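Local structure of meso-diaminopimelate dehydrogenase (Clostridium tetani, 3WGQ) at residues B[4-9]-B[30-35]; B[54-59]-B[84-89]; B[34-39]-B[48-53]; B[108-113]-B[300-305]; B[247-252]-B[274-279]. The protein belongs to the enzymes that catalyse the reversible, NADP-dependent oxidative deamination of meso-diaminopimelate, a precursor of lysine and of cell-wall peptidoglycan. The protein carries 6 engineered substitutions. All blocks are in the same frame, centred on the assembly; numbering follows the deposited sequence.

In the fold
Contacts 1, 3 and 4 all reach one parallel sheet. Contact 1 joins strands 5-10 and 29-36, contact 3 adds the outermost strand 50-52 to 29-36, and contact 4 sets helix 99-113 against the strand at the other border, 301-303; the centres of contacts 3 and 4 lie about 26 Å apart. Contact 2 touches all three: Phe35 CZ, common to contacts 1 and 3, is 3.8 Å from Tyr59 CG, and Ser85 O is 3.2 Å from Ala113 CB. Contact 5 stands apart, its nearest atoms about 11 Å from contacts 1 and 4, where the antiparallel sheet meets helix 276-297. The glycine pattern after strand 5-10, touched by Ile9, is consistent with a dinucleotide site.

Contact 1: residues B[4-9]-B[30-35]; sequences KIRIGI and ELEAIF
Ile9 grips strand 29-36 with backbone and side chain. Its N donates to Ala33 O (3.0 Å) and its O receives Phe35 N (2.7 Å). With CG1 anti to the carbonyl carbon (chi1 -56°), that methylene comes within 3.8 Å of Leu31 CD1, the side chains crossing near a right angle. Phe35 CD2 approaches Ile9 O obliquely. Two residues earlier, Ile7 N donates to Glu30 O at 2.9 Å, and Ile7 O takes Glu32 N at 2.8 Å; Glu30 N reaches back to Ile5 O. The pairing is parallel but not even: between the pairs Ile7-Leu31 and Ile9-Ile34, Glu32 and Ala33 stand opposite the single Gly8, a beta bulge. With chi1 at -73°, Glu32 CG lies 3.5 Å from Arg6 CB, and the bend at chi2 brings OE2 near Arg6 CG. Helix 14-23 packs on the face carrying Ile7, Ile9, Leu31 and Ile34, completing the beta-alpha-beta unit of a Rossmann-type fold. The guanidinium of Arg6 turns away to a salt bridge with Asp64. With Arg6 NE and Glu32 OE2 5.6 Å apart, any attraction between the charges is probably weak and long-range; Ala33 N is buried without a partner, probably because of the broken register.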
# COMPACT_ATOMS: atom_id res chain seq x y z
N LYS B 4 -17.18 21.33 -9.20
CA LYS B 4 -16.93 19.90 -9.27
C LYS B 4 -15.86 19.62 -10.32
O LYS B 4 -15.62 20.44 -11.20
CB LYS B 4 -18.20 19.15 -9.67
CG LYS B 4 -19.42 19.43 -8.80
CD LYS B 4 -19.28 18.82 -7.42
CE LYS B 4 -20.57 18.97 -6.64
NZ LYS B 4 -20.49 18.37 -5.28
N ILE B 5 -15.20 18.47 -10.20
CA ILE B 5 -14.18 18.09 -11.17
C ILE B 5 -14.96 17.57 -12.39
O ILE B 5 -15.75 16.65 -12.28
CB ILE B 5 -13.26 16.98 -10.60
CG1 ILE B 5 -12.62 17.47 -9.29
CG2 ILE B 5 -12.18 16.62 -11.61
CD1 ILE B 5 -11.73 16.44 -8.60
N ARG B 6 -14.75 18.19 -13.55
CA ARG B 6 -15.46 17.79 -14.76
C ARG B 6 -14.77 16.65 -15.49
O ARG B 6 -13.70 16.82 -16.08
CB ARG B 6 -15.62 19.00 -15.69
CG ARG B 6 -16.46 20.12 -15.08
CD ARG B 6 -16.34 21.38 -15.91
NE ARG B 6 -14.95 21.81 -16.00
CZ ARG B 6 -14.54 22.84 -16.73
NH1 ARG B 6 -15.41 23.54 -17.44
NH2 ARG B 6 -13.25 23.16 -16.76
N ILE B 7 -15.39 15.48 -15.46
CA ILE B 7 -14.81 14.31 -16.08
C ILE B 7 -15.34 14.00 -17.47
O ILE B 7 -16.52 14.20 -17.76
CB ILE B 7 -15.00 13.05 -15.20
CG1 ILE B 7 -14.42 13.29 -13.80
CG2 ILE B 7 -14.34 11.83 -15.86
CD1 ILE B 7 -12.93 13.60 -13.77
N GLY B 8 -14.46 13.49 -18.32
CA GLY B 8 -14.83 13.10 -19.66
C GLY B 8 -14.35 11.67 -19.85
O GLY B 8 -13.24 11.35 -19.48
N ILE B 9 -15.19 10.82 -20.42
CA ILE B 9 -14.81 9.43 -20.66
C ILE B 9 -14.68 9.16 -22.16
O ILE B 9 -15.56 9.54 -22.93
CB ILE B 9 -15.86 8.44 -20.10
CG1 ILE B 9 -16.10 8.70 -18.61
CG2 ILE B 9 -15.39 7.02 -20.31
CD1 ILE B 9 -17.13 7.77 -17.99
N GLU B 30 -18.37 15.21 -11.54
CA GLU B 30 -19.51 15.23 -12.44
C GLU B 30 -19.07 14.77 -13.82
O GLU B 30 -17.99 15.12 -14.29
CB GLU B 30 -20.07 16.64 -12.50
CG GLU B 30 -21.44 16.76 -13.13
CD GLU B 30 -22.04 18.14 -12.91
OE1 GLU B 30 -21.46 19.13 -13.41
OE2 GLU B 30 -23.08 18.22 -12.22
N LEU B 31 -19.90 13.96 -14.46
CA LEU B 31 -19.62 13.45 -15.79
C LEU B 31 -20.11 14.46 -16.81
O LEU B 31 -21.30 14.78 -16.86
CB LEU B 31 -20.34 12.12 -16.01
CG LEU B 31 -20.22 11.50 -17.40
CD1 LEU B 31 -18.76 11.29 -17.76
CD2 LEU B 31 -20.99 10.19 -17.43
N GLU B 32 -19.20 14.98 -17.63
CA GLU B 32 -19.56 15.95 -18.64
C GLU B 32 -20.01 15.28 -19.93
O GLU B 32 -21.02 15.65 -20.51
CB GLU B 32 -18.39 16.88 -18.94
CG GLU B 32 -18.11 17.90 -17.85
CD GLU B 32 -19.33 18.74 -17.51
OE1 GLU B 32 -19.95 19.28 -18.45
OE2 GLU B 32 -19.66 18.86 -16.31
N ALA B 33 -19.26 14.28 -20.37
CA ALA B 33 -19.59 13.58 -21.60
C ALA B 33 -18.87 12.25 -21.75
O ALA B 33 -17.81 12.02 -21.16
CB ALA B 33 -19.27 14.46 -22.80
N ILE B 34 -19.47 11.38 -22.55
CA ILE B 34 -18.94 10.06 -22.84
C ILE B 34 -18.77 10.04 -24.36
O ILE B 34 -19.74 10.10 -25.11
CB ILE B 34 -19.92 8.96 -22.41
CG1 ILE B 34 -20.24 9.11 -20.92
CG2 ILE B 34 -19.34 7.59 -22.68
CD1 ILE B 34 -21.30 8.15 -20.41
N PHE B 35 -17.52 9.97 -24.81
CA PHE B 35 -17.22 9.97 -26.23
C PHE B 35 -17.12 8.57 -26.82
O PHE B 35 -16.36 7.73 -26.32
CB PHE B 35 -15.94 10.76 -26.46
CG PHE B 35 -16.00 12.17 -25.93
CD1 PHE B 35 -16.68 13.16 -26.63
CD2 PHE B 35 -15.45 12.48 -24.69
CE1 PHE B 35 -16.80 14.44 -26.11
CE2 PHE B 35 -15.57 13.76 -24.16
CZ PHE B 35 -16.25 14.75 -24.87

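Contact 2: residues B[54-59]-B[84-89]; sequences SRLELY and ASQFNT
The 3-10 turn 54-58, which follows the edge strand 50-52, packs through Leu56 and Glu57 against Gln86 and Phe87 in the loop between helix 80-84 and strand 89-91. Phe87 is the wedge: with CG anti to its carbonyl carbon (chi1 -53°), the ring points at the turn and its outer rim does the touching. Leu56 CD2 comes obliquely to CE1 of Phe87 at 3.4 Å, the two side chains sliding past each other in opposite directions. Tyr59 O meets the ring edge, near its plane, 3.3 Å from Phe87 CE2, and Leu56 O lies 3.4 Å from Phe87 CZ, so two carbonyl oxygens face weakly polarised C-H groups. The extended Gln86 puts NE2 3.4 Å from Glu57 CB and OE1 3.9 Å from Leu56 CD2. No hydrogen bond crosses between the segments. Met66 of strand 65-68 receives both Leu56 and Phe87, Ile83 of helix 80-84 touches Leu56, and the Tyr59 ring stacks edge-to-face with Phe35 of strand 29-36.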
# COMPACT_ATOMS: atom_id res chain seq x y z
N SER B 54 -15.97 12.49 -32.83
CA SER B 54 -15.56 13.53 -33.78
C SER B 54 -15.69 14.93 -33.18
O SER B 54 -15.10 15.88 -33.69
CB SER B 54 -16.41 13.46 -35.04
OG SER B 54 -17.78 13.59 -34.71
N ARG B 55 -16.48 15.04 -32.12
CA ARG B 55 -16.70 16.33 -31.48
C ARG B 55 -15.92 16.50 -30.18
O ARG B 55 -16.20 17.40 -29.40
CB ARG B 55 -18.19 16.53 -31.21
CG ARG B 55 -19.03 16.65 -32.47
CD ARG B 55 -20.50 16.48 -32.17
NE ARG B 55 -21.04 17.58 -31.38
CZ ARG B 55 -21.34 18.78 -31.86
NH1 ARG B 55 -21.15 19.06 -33.14
NH2 ARG B 55 -21.86 19.70 -31.06
N LEU B 56 -14.93 15.63 -29.96
CA LEU B 56 -14.12 15.71 -28.74
C LEU B 56 -13.44 17.07 -28.56
O LEU B 56 -13.48 17.65 -27.48
CB LEU B 56 -13.06 14.60 -28.74
CG LEU B 56 -12.17 14.53 -27.51
CD1 LEU B 56 -12.27 13.15 -26.88
CD2 LEU B 56 -10.73 14.83 -27.90
N GLU B 57 -12.83 17.57 -29.63
CA GLU B 57 -12.14 18.85 -29.59
C GLU B 57 -13.02 20.03 -29.16
O GLU B 57 -12.50 21.06 -28.71
CB GLU B 57 -11.52 19.14 -30.97
CG GLU B 57 -12.52 19.05 -32.12
CD GLU B 57 -11.86 19.10 -33.49
OE1 GLU B 57 -12.60 19.11 -34.50
OE2 GLU B 57 -10.62 19.13 -33.56
N LEU B 58 -14.33 19.88 -29.28
CA LEU B 58 -15.26 20.95 -28.89
C LEU B 58 -15.44 21.05 -27.38
O LEU B 58 -16.11 21.95 -26.88
CB LEU B 58 -16.63 20.71 -29.53
CG LEU B 58 -16.72 20.70 -31.06
CD1 LEU B 58 -18.14 20.31 -31.49
CD2 LEU B 58 -16.36 22.08 -31.60
N TYR B 59 -14.83 20.11 -26.65
CA TYR B 59 -14.96 20.08 -25.19
C TYR B 59 -13.68 20.41 -24.41
O TYR B 59 -13.62 20.17 -23.20
CB TYR B 59 -15.47 18.70 -24.75
CG TYR B 59 -16.91 18.44 -25.12
CD1 TYR B 59 -17.28 18.22 -26.45
CD2 TYR B 59 -17.91 18.46 -24.15
CE1 TYR B 59 -18.62 18.04 -26.80
CE2 TYR B 59 -19.25 18.29 -24.50
CZ TYR B 59 -19.59 18.08 -25.82
OH TYR B 59 -20.91 17.92 -26.17
N ALA B 84 -4.14 13.83 -25.32
CA ALA B 84 -3.19 14.52 -24.46
C ALA B 84 -2.87 15.93 -24.96
O ALA B 84 -2.65 16.84 -24.16
CB ALA B 84 -1.90 13.70 -24.33
N SER B 85 -2.86 16.09 -26.28
CA SER B 85 -2.57 17.38 -26.88
C SER B 85 -3.66 18.40 -26.60
O SER B 85 -3.45 19.59 -26.79
CB SER B 85 -2.42 17.23 -28.40
OG SER B 85 -3.66 16.90 -28.99
N GLN B 86 -4.81 17.93 -26.15
CA GLN B 86 -5.92 18.82 -25.88
C GLN B 86 -6.50 18.74 -24.48
O GLN B 86 -7.27 19.61 -24.07
CB GLN B 86 -7.04 18.57 -26.88
CG GLN B 86 -6.63 18.77 -28.33
CD GLN B 86 -7.64 18.21 -29.30
OE1 GLN B 86 -7.87 17.00 -29.35
NE2 GLN B 86 -8.28 19.09 -30.07
N PHE B 87 -6.16 17.69 -23.74
CA PHE B 87 -6.68 17.54 -22.38
C PHE B 87 -5.66 16.91 -21.45
O PHE B 87 -4.66 16.36 -21.90
CB PHE B 87 -7.93 16.64 -22.34
CG PHE B 87 -9.02 17.03 -23.29
CD1 PHE B 87 -8.90 16.80 -24.66
CD2 PHE B 87 -10.19 17.62 -22.81
CE1 PHE B 87 -9.92 17.14 -25.53
CE2 PHE B 87 -11.22 17.96 -23.68
CZ PHE B 87 -11.09 17.73 -25.04
N ASN B 88 -5.93 17.00 -20.16
CA ASN B 88 -5.09 16.34 -19.16
C ASN B 88 -5.68 14.94 -19.23
O ASN B 88 -6.90 14.79 -19.27
CB ASN B 88 -5.32 16.94 -17.78
CG ASN B 88 -4.78 18.34 -17.65
OD1 ASN B 88 -3.59 18.58 -17.88
ND2 ASN B 88 -5.64 19.27 -17.27
N THR B 89 -4.86 13.91 -19.25
CA THR B 89 -5.42 12.58 -19.37
C THR B 89 -5.05 11.58 -18.29
O THR B 89 -4.11 11.79 -17.53
CB THR B 89 -5.04 11.94 -20.71
OG1 THR B 89 -3.62 11.72 -20.74
CG2 THR B 89 -5.44 12.84 -21.87

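Contact 3: residues B[34-39]-B[48-53]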
# COMPACT_ATOMS: atom_id res chain seq x y z
N ILE B 34 -19.47 11.38 -22.55
CA ILE B 34 -18.94 10.06 -22.84
C ILE B 34 -18.77 10.04 -24.36
O ILE B 34 -19.74 10.10 -25.11
CB ILE B 34 -19.92 8.96 -22.41
CG1 ILE B 34 -20.24 9.11 -20.92
CG2 ILE B 34 -19.34 7.59 -22.68
CD1 ILE B 34 -21.30 8.15 -20.41
N PHE B 35 -17.52 9.97 -24.81
CA PHE B 35 -17.22 9.97 -26.23
C PHE B 35 -17.12 8.57 -26.82
O PHE B 35 -16.36 7.73 -26.32
CB PHE B 35 -15.94 10.76 -26.46
CG PHE B 35 -16.00 12.17 -25.93
CD1 PHE B 35 -16.68 13.16 -26.63
CD2 PHE B 35 -15.45 12.48 -24.69
CE1 PHE B 35 -16.80 14.44 -26.11
CE2 PHE B 35 -15.57 13.76 -24.16
CZ PHE B 35 -16.25 14.75 -24.87
N THR B 36 -17.89 8.32 -27.87
CA THR B 36 -17.89 7.01 -28.52
C THR B 36 -17.80 7.10 -30.04
O THR B 36 -18.18 8.11 -30.63
CB THR B 36 -19.18 6.25 -28.19
OG1 THR B 36 -19.24 5.05 -28.98
CG2 THR B 36 -20.39 7.11 -28.48
N ARG B 37 -17.29 6.05 -30.66
CA ARG B 37 -17.18 6.01 -32.11
C ARG B 37 -18.51 5.55 -32.71
O ARG B 37 -18.77 5.75 -33.90
CB ARG B 37 -16.06 5.06 -32.55
CG ARG B 37 -14.65 5.61 -32.34
CD ARG B 37 -13.60 4.63 -32.86
NE ARG B 37 -12.23 5.14 -32.76
CZ ARG B 37 -11.69 6.05 -33.57
NH1 ARG B 37 -12.41 6.56 -34.56
NH2 ARG B 37 -10.44 6.45 -33.40
N ARG B 38 -19.36 4.94 -31.88
CA ARG B 38 -20.67 4.44 -32.32
C ARG B 38 -21.58 5.54 -32.85
O ARG B 38 -21.41 6.71 -32.53
CB ARG B 38 -21.39 3.74 -31.16
CG ARG B 38 -20.58 2.74 -30.35
CD ARG B 38 -20.06 1.59 -31.19
NE ARG B 38 -19.79 0.41 -30.36
CZ ARG B 38 -19.12 -0.66 -30.77
NH1 ARG B 38 -18.63 -0.71 -32.00
NH2 ARG B 38 -18.95 -1.68 -29.95
N ASP B 39 -22.57 5.15 -33.66
CA ASP B 39 -23.53 6.09 -34.23
C ASP B 39 -24.48 6.51 -33.12
O ASP B 39 -25.34 5.73 -32.70
CB ASP B 39 -24.33 5.43 -35.36
CG ASP B 39 -25.16 6.43 -36.17
OD1 ASP B 39 -25.64 7.44 -35.62
OD2 ASP B 39 -25.32 6.19 -37.39
N SER B 48 -28.03 11.31 -22.40
CA SER B 48 -27.63 12.70 -22.62
C SER B 48 -26.12 12.88 -22.70
O SER B 48 -25.63 13.72 -23.46
CB SER B 48 -28.18 13.58 -21.49
OG SER B 48 -27.68 14.90 -21.58
N LYS B 49 -25.39 12.08 -21.93
CA LYS B 49 -23.94 12.19 -21.89
C LYS B 49 -23.19 11.73 -23.14
O LYS B 49 -22.09 12.21 -23.40
CB LYS B 49 -23.41 11.42 -20.68
CG LYS B 49 -24.01 11.87 -19.35
CD LYS B 49 -23.73 13.33 -19.08
CE LYS B 49 -24.27 13.75 -17.73
NZ LYS B 49 -23.98 15.18 -17.46
N LEU B 50 -23.77 10.82 -23.92
CA LEU B 50 -23.09 10.34 -25.12
C LEU B 50 -22.84 11.40 -26.18
O LEU B 50 -23.75 12.13 -26.58
CB LEU B 50 -23.86 9.16 -25.73
CG LEU B 50 -23.50 7.80 -25.12
CD1 LEU B 50 -24.24 6.69 -25.84
CD2 LEU B 50 -22.00 7.59 -25.23
N VAL B 51 -21.59 11.48 -26.62
CA VAL B 51 -21.17 12.44 -27.64
C VAL B 51 -20.25 11.73 -28.62
O VAL B 51 -19.37 10.97 -28.21
CB VAL B 51 -20.40 13.62 -27.01
CG1 VAL B 51 -19.86 14.53 -28.11
CG2 VAL B 51 -21.30 14.38 -26.07
N HIS B 52 -20.42 11.99 -29.91
CA HIS B 52 -19.59 11.34 -30.90
C HIS B 52 -18.14 11.82 -30.81
O HIS B 52 -17.87 13.01 -30.65
CB HIS B 52 -20.15 11.55 -32.31
CG HIS B 52 -19.56 10.62 -33.32
ND1 HIS B 52 -18.48 10.96 -34.10
CD2 HIS B 52 -19.85 9.33 -33.62
CE1 HIS B 52 -18.12 9.92 -34.83
NE2 HIS B 52 -18.94 8.92 -34.56
N ILE B 53 -17.22 10.87 -30.91
CA ILE B 53 -15.79 11.13 -30.82
C ILE B 53 -15.28 12.25 -31.73
O ILE B 53 -14.26 12.87 -31.43
CB ILE B 53 -14.99 9.85 -31.16
CG1 ILE B 53 -13.51 10.05 -30.81
CG2 ILE B 53 -15.15 9.51 -32.64
CD1 ILE B 53 -13.28 10.31 -29.34
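Ile34 lies against Lys49 and Leu50 along its whole length. Its CB is 3.8 Å from Leu50 CD2; the CG2 branch, anti to the backbone N, comes to 3.7 Å from the same Leu50 methyl; CG1 and CD1 each rest 3.9 Å from Lys49 CB, crossing it at about a right angle. In the backbone, Ile34 N donates to Lys49 O (2.9 Å), coming from above the carbonyl plane, and Ile34 O takes Val51 N (2.8 Å). Strand 50-52 is joined in parallel to 29-36 as the outermost strand of the Rossmann-type sheet. Phe35 and Val51 lie side by side on the face away from Ile34 and Leu50. Thr36 OG1 closes an ST turn by accepting Arg38 N. The carbonyls of residues 36-38 meet the His52 ring: Thr36 O over one face, offset toward the rim, Arg38 O at the edge in plane, 3.2 Å from His52 CD2; NE2 of His52 makes only a weak, bent bond to Arg37 O, while ND1 pairs with Ser54 OG.

Contact 4: residues B[108-113]-B[300-305]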
# COMPACT_ATOMS: atom_id res chain seq x y z
N GLU B 108 6.30 14.24 -24.00
CA GLU B 108 6.56 15.26 -25.01
C GLU B 108 5.26 15.97 -25.39
O GLU B 108 5.20 17.20 -25.42
CB GLU B 108 7.20 14.60 -26.25
CG GLU B 108 7.48 15.53 -27.43
CD GLU B 108 6.32 15.62 -28.41
OE1 GLU B 108 5.84 14.56 -28.87
OE2 GLU B 108 5.89 16.75 -28.73
N ILE B 109 4.22 15.20 -25.67
CA ILE B 109 2.93 15.75 -26.06
C ILE B 109 2.24 16.59 -25.00
O ILE B 109 1.77 17.69 -25.28
CB ILE B 109 1.95 14.64 -26.48
CG1 ILE B 109 2.55 13.84 -27.64
CG2 ILE B 109 0.61 15.24 -26.86
CD1 ILE B 109 1.72 12.66 -28.05
N SER B 110 2.15 16.07 -23.77
CA SER B 110 1.49 16.82 -22.71
C SER B 110 2.24 18.10 -22.36
O SER B 110 1.61 19.13 -22.10
CB SER B 110 1.31 15.94 -21.47
OG SER B 110 2.54 15.34 -21.09
N LYS B 111 3.57 18.05 -22.35
CA LYS B 111 4.36 19.24 -22.04
C LYS B 111 4.11 20.28 -23.11
O LYS B 111 3.82 21.44 -22.82
CB LYS B 111 5.86 18.90 -21.97
CG LYS B 111 6.29 18.21 -20.68
CD LYS B 111 7.81 18.08 -20.57
CE LYS B 111 8.21 17.50 -19.22
NZ LYS B 111 9.68 17.27 -19.08
N LYS B 112 4.21 19.85 -24.36
CA LYS B 112 3.99 20.73 -25.51
C LYS B 112 2.64 21.46 -25.40
O LYS B 112 2.56 22.66 -25.63
CB LYS B 112 4.05 19.90 -26.79
CG LYS B 112 3.91 20.69 -28.08
CD LYS B 112 4.14 19.79 -29.29
CE LYS B 112 3.99 20.55 -30.59
NZ LYS B 112 4.29 19.67 -31.77
N ALA B 113 1.60 20.73 -25.03
CA ALA B 113 0.27 21.31 -24.90
C ALA B 113 0.02 21.98 -23.55
O ALA B 113 -1.05 22.55 -23.33
CB ALA B 113 -0.79 20.23 -25.14
N LYS B 300 3.14 19.82 -15.35
CA LYS B 300 3.07 19.54 -16.78
C LYS B 300 3.82 18.25 -17.12
O LYS B 300 4.75 17.86 -16.42
CB LYS B 300 3.69 20.69 -17.58
CG LYS B 300 3.21 22.09 -17.19
CD LYS B 300 1.72 22.27 -17.46
CE LYS B 300 1.28 23.69 -17.14
NZ LYS B 300 -0.20 23.87 -17.29
N GLY B 301 3.41 17.60 -18.20
CA GLY B 301 4.09 16.39 -18.61
C GLY B 301 3.41 15.12 -18.15
O GLY B 301 2.32 15.15 -17.57
N ALA B 302 4.06 13.99 -18.39
CA ALA B 302 3.53 12.70 -18.01
C ALA B 302 4.01 12.27 -16.62
O ALA B 302 5.13 12.57 -16.22
CB ALA B 302 3.93 11.65 -19.05
N VAL B 303 3.14 11.57 -15.90
CA VAL B 303 3.45 11.07 -14.57
C VAL B 303 2.88 9.67 -14.43
O VAL B 303 2.03 9.25 -15.22
CB VAL B 303 2.84 11.95 -13.45
CG1 VAL B 303 3.56 13.28 -13.38
CG2 VAL B 303 1.35 12.16 -13.71
N THR B 304 3.36 8.94 -13.42
CA THR B 304 2.87 7.60 -13.14
C THR B 304 2.39 7.58 -11.69
O THR B 304 2.59 8.55 -10.96
CB THR B 304 3.99 6.53 -13.32
OG1 THR B 304 4.94 6.65 -12.26
CG2 THR B 304 4.69 6.71 -14.66
N VAL B 305 1.75 6.49 -11.28
CA VAL B 305 1.28 6.39 -9.90
C VAL B 305 2.43 6.55 -8.90
O VAL B 305 2.23 6.94 -7.75
CB VAL B 305 0.58 5.03 -9.64
CG1 VAL B 305 -0.64 4.90 -10.52
CG2 VAL B 305 1.55 3.89 -9.92
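Ser110 and Lys111, near the end of helix 99-113, meet Gly301 at the start of strand 301-303, the border strand of the parallel Rossmann-type sheet beside 116-118. The short helix and strand segments run at 134° to each other. On the helix, Ile109 turns to helix 80-84; Ser110 is the first residue to touch the strand. Its OG sits between the backbone N and the carbonyl carbon (chi1 52°), pointed at the glycine: Ser110 OG is 3.1 Å from both CA and C of Gly301. This is contact without a bond across the segments, because the angle from Ala302 N, 3.4 Å from Ser110 OG, is poor. That N instead donates to Asp107 OD1, and the serine hydroxyl bonds within its own helix, chiefly to Met106 O. Lys111 follows, extended beyond CG, with NZ making only a long, weak ion pair to Asp107. Gly301, which has no side chain, lets the helix come so near that the CA atoms of Lys111 and Gly301 are 4.5 Å apart. Lys300 takes its own NZ to Gly114 O. Lys111 comes closest to the strand through its CG, 3.5 Å from Gly301 CA.

Contact 5: residues B[247-252]-B[274-279]; sequences LSNGGF and ESSAEF. Engineered in segment 247-252: Ser248 (natural residue Pro), Asn249 (natural residue His). Engineered in segment 274-279: Ser276 (natural residue Asn).
Chi1 of -60° sets OG of Ser248 anti to its own carbonyl carbon and brings it near Glu274 O, while chi1 of -178° sets Ser276 OG anti to the backbone N, where it makes a weak bond with Trp123 NE1. All three residues Ser248, Asn249 and Ser276 are engineered. The site is the junction where strand 249-259 of the antiparallel sheet begins beside the N-terminal end of helix 276-297. Ser275 holds the N-cap position, its OG accepting Glu278 N in a weak capping bond. Leu247 O supplements the cap from outside: it takes Ser276 N at 2.8 Å in a nearly straight bond, with Ser275 CA 3.4 Å from Leu247 O as a C-H contact. The same oxygen receives a hydrogen from a water 2.8 Å away, and this water in turn accepts Ala277 N at 2.9 Å. Two N-H groups of the first turn are thus tied to one carbonyl, Ser276 N directly and Ala277 N through the water, and the positive end of the helix would probably polarise it. Ser248 OG is modelled as donating to Glu274 O at 2.5 Å, so short that its exact length is doubtful. The second subunit borders this junction: its Lys264 N bonds to the Glu274 carboxylate, and its Gln265 reaches Ser275 O. Where the strand starts, Asn249 CB lies 3.8 Å from Ser276 CB, carbon on carbon.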
# COMPACT_ATOMS: atom_id res chain seq x y z
N LEU B 247 -15.51 -12.18 -15.09
CA LEU B 247 -15.37 -10.76 -14.77
C LEU B 247 -14.61 -10.51 -13.48
O LEU B 247 -14.39 -9.35 -13.10
CB LEU B 247 -16.75 -10.12 -14.67
CG LEU B 247 -17.69 -10.33 -15.87
CD1 LEU B 247 -19.02 -9.64 -15.61
CD2 LEU B 247 -17.05 -9.78 -17.14
N SER B 248 -14.19 -11.58 -12.81
CA SER B 248 -13.47 -11.45 -11.55
C SER B 248 -11.97 -11.63 -11.69
O SER B 248 -11.49 -12.25 -12.64
CB SER B 248 -14.02 -12.46 -10.55
OG SER B 248 -15.40 -12.24 -10.31
N ASN B 249 -11.22 -11.08 -10.73
CA ASN B 249 -9.76 -11.19 -10.75
C ASN B 249 -9.17 -10.82 -9.39
O ASN B 249 -9.89 -10.47 -8.44
CB ASN B 249 -9.16 -10.27 -11.83
CG ASN B 249 -8.01 -10.93 -12.60
OD1 ASN B 249 -7.16 -11.60 -12.03
ND2 ASN B 249 -7.99 -10.72 -13.92
N GLY B 250 -7.85 -10.89 -9.31
CA GLY B 250 -7.18 -10.58 -8.07
C GLY B 250 -5.70 -10.80 -8.26
O GLY B 250 -5.22 -10.97 -9.39
N GLY B 251 -4.97 -10.80 -7.15
CA GLY B 251 -3.54 -10.99 -7.22
C GLY B 251 -2.89 -10.66 -5.90
O GLY B 251 -3.53 -10.15 -4.98
N PHE B 252 -1.59 -10.92 -5.84
CA PHE B 252 -0.81 -10.69 -4.63
C PHE B 252 0.57 -10.11 -4.93
O PHE B 252 1.21 -10.51 -5.91
CB PHE B 252 -0.58 -12.01 -3.88
CG PHE B 252 -1.82 -12.83 -3.67
CD1 PHE B 252 -2.40 -13.53 -4.72
CD2 PHE B 252 -2.39 -12.91 -2.41
CE1 PHE B 252 -3.54 -14.30 -4.52
CE2 PHE B 252 -3.54 -13.68 -2.20
CZ PHE B 252 -4.11 -14.38 -3.25
N GLU B 274 -14.47 -8.92 -7.37
CA GLU B 274 -15.60 -9.62 -7.95
C GLU B 274 -15.78 -9.09 -9.37
O GLU B 274 -16.18 -9.82 -10.28
CB GLU B 274 -16.88 -9.37 -7.14
CG GLU B 274 -17.95 -10.44 -7.37
CD GLU B 274 -19.29 -10.09 -6.75
OE1 GLU B 274 -19.33 -9.66 -5.58
OE2 GLU B 274 -20.32 -10.27 -7.44
N SER B 275 -15.47 -7.81 -9.55
CA SER B 275 -15.57 -7.16 -10.85
C SER B 275 -14.27 -6.41 -11.13
O SER B 275 -14.08 -5.28 -10.68
CB SER B 275 -16.75 -6.19 -10.87
OG SER B 275 -16.78 -5.48 -12.10
N SER B 276 -13.37 -7.06 -11.86
CA SER B 276 -12.08 -6.49 -12.20
C SER B 276 -12.22 -5.13 -12.89
O SER B 276 -11.56 -4.16 -12.51
CB SER B 276 -11.32 -7.46 -13.11
OG SER B 276 -10.02 -6.96 -13.42
N ALA B 277 -13.08 -5.07 -13.91
CA ALA B 277 -13.29 -3.85 -14.68
C ALA B 277 -13.76 -2.65 -13.86
O ALA B 277 -13.25 -1.54 -14.02
CB ALA B 277 -14.26 -4.12 -15.82
N GLU B 278 -14.73 -2.88 -12.98
CA GLU B 278 -15.25 -1.80 -12.14
C GLU B 278 -14.21 -1.31 -11.14
O GLU B 278 -14.19 -0.13 -10.77
CB GLU B 278 -16.51 -2.27 -11.41
CG GLU B 278 -17.74 -2.32 -12.30
CD GLU B 278 -18.95 -2.90 -11.59
OE1 GLU B 278 -19.14 -2.59 -10.40
OE2 GLU B 278 -19.70 -3.67 -12.22
N PHE B 279 -13.34 -2.21 -10.69
CA PHE B 279 -12.31 -1.82 -9.75
C PHE B 279 -11.30 -0.93 -10.47
O PHE B 279 -10.90 0.11 -9.96
CB PHE B 279 -11.58 -3.05 -9.18
CG PHE B 279 -10.57 -2.70 -8.12
CD1 PHE B 279 -10.98 -2.32 -6.84
CD2 PHE B 279 -9.22 -2.71 -8.41
CE1 PHE B 279 -10.05 -1.95 -5.87
CE2 PHE B 279 -8.28 -2.35 -7.44
CZ PHE B 279 -8.70 -1.97 -6.17
O HOH W 1 -14.41 -7.35 -15.11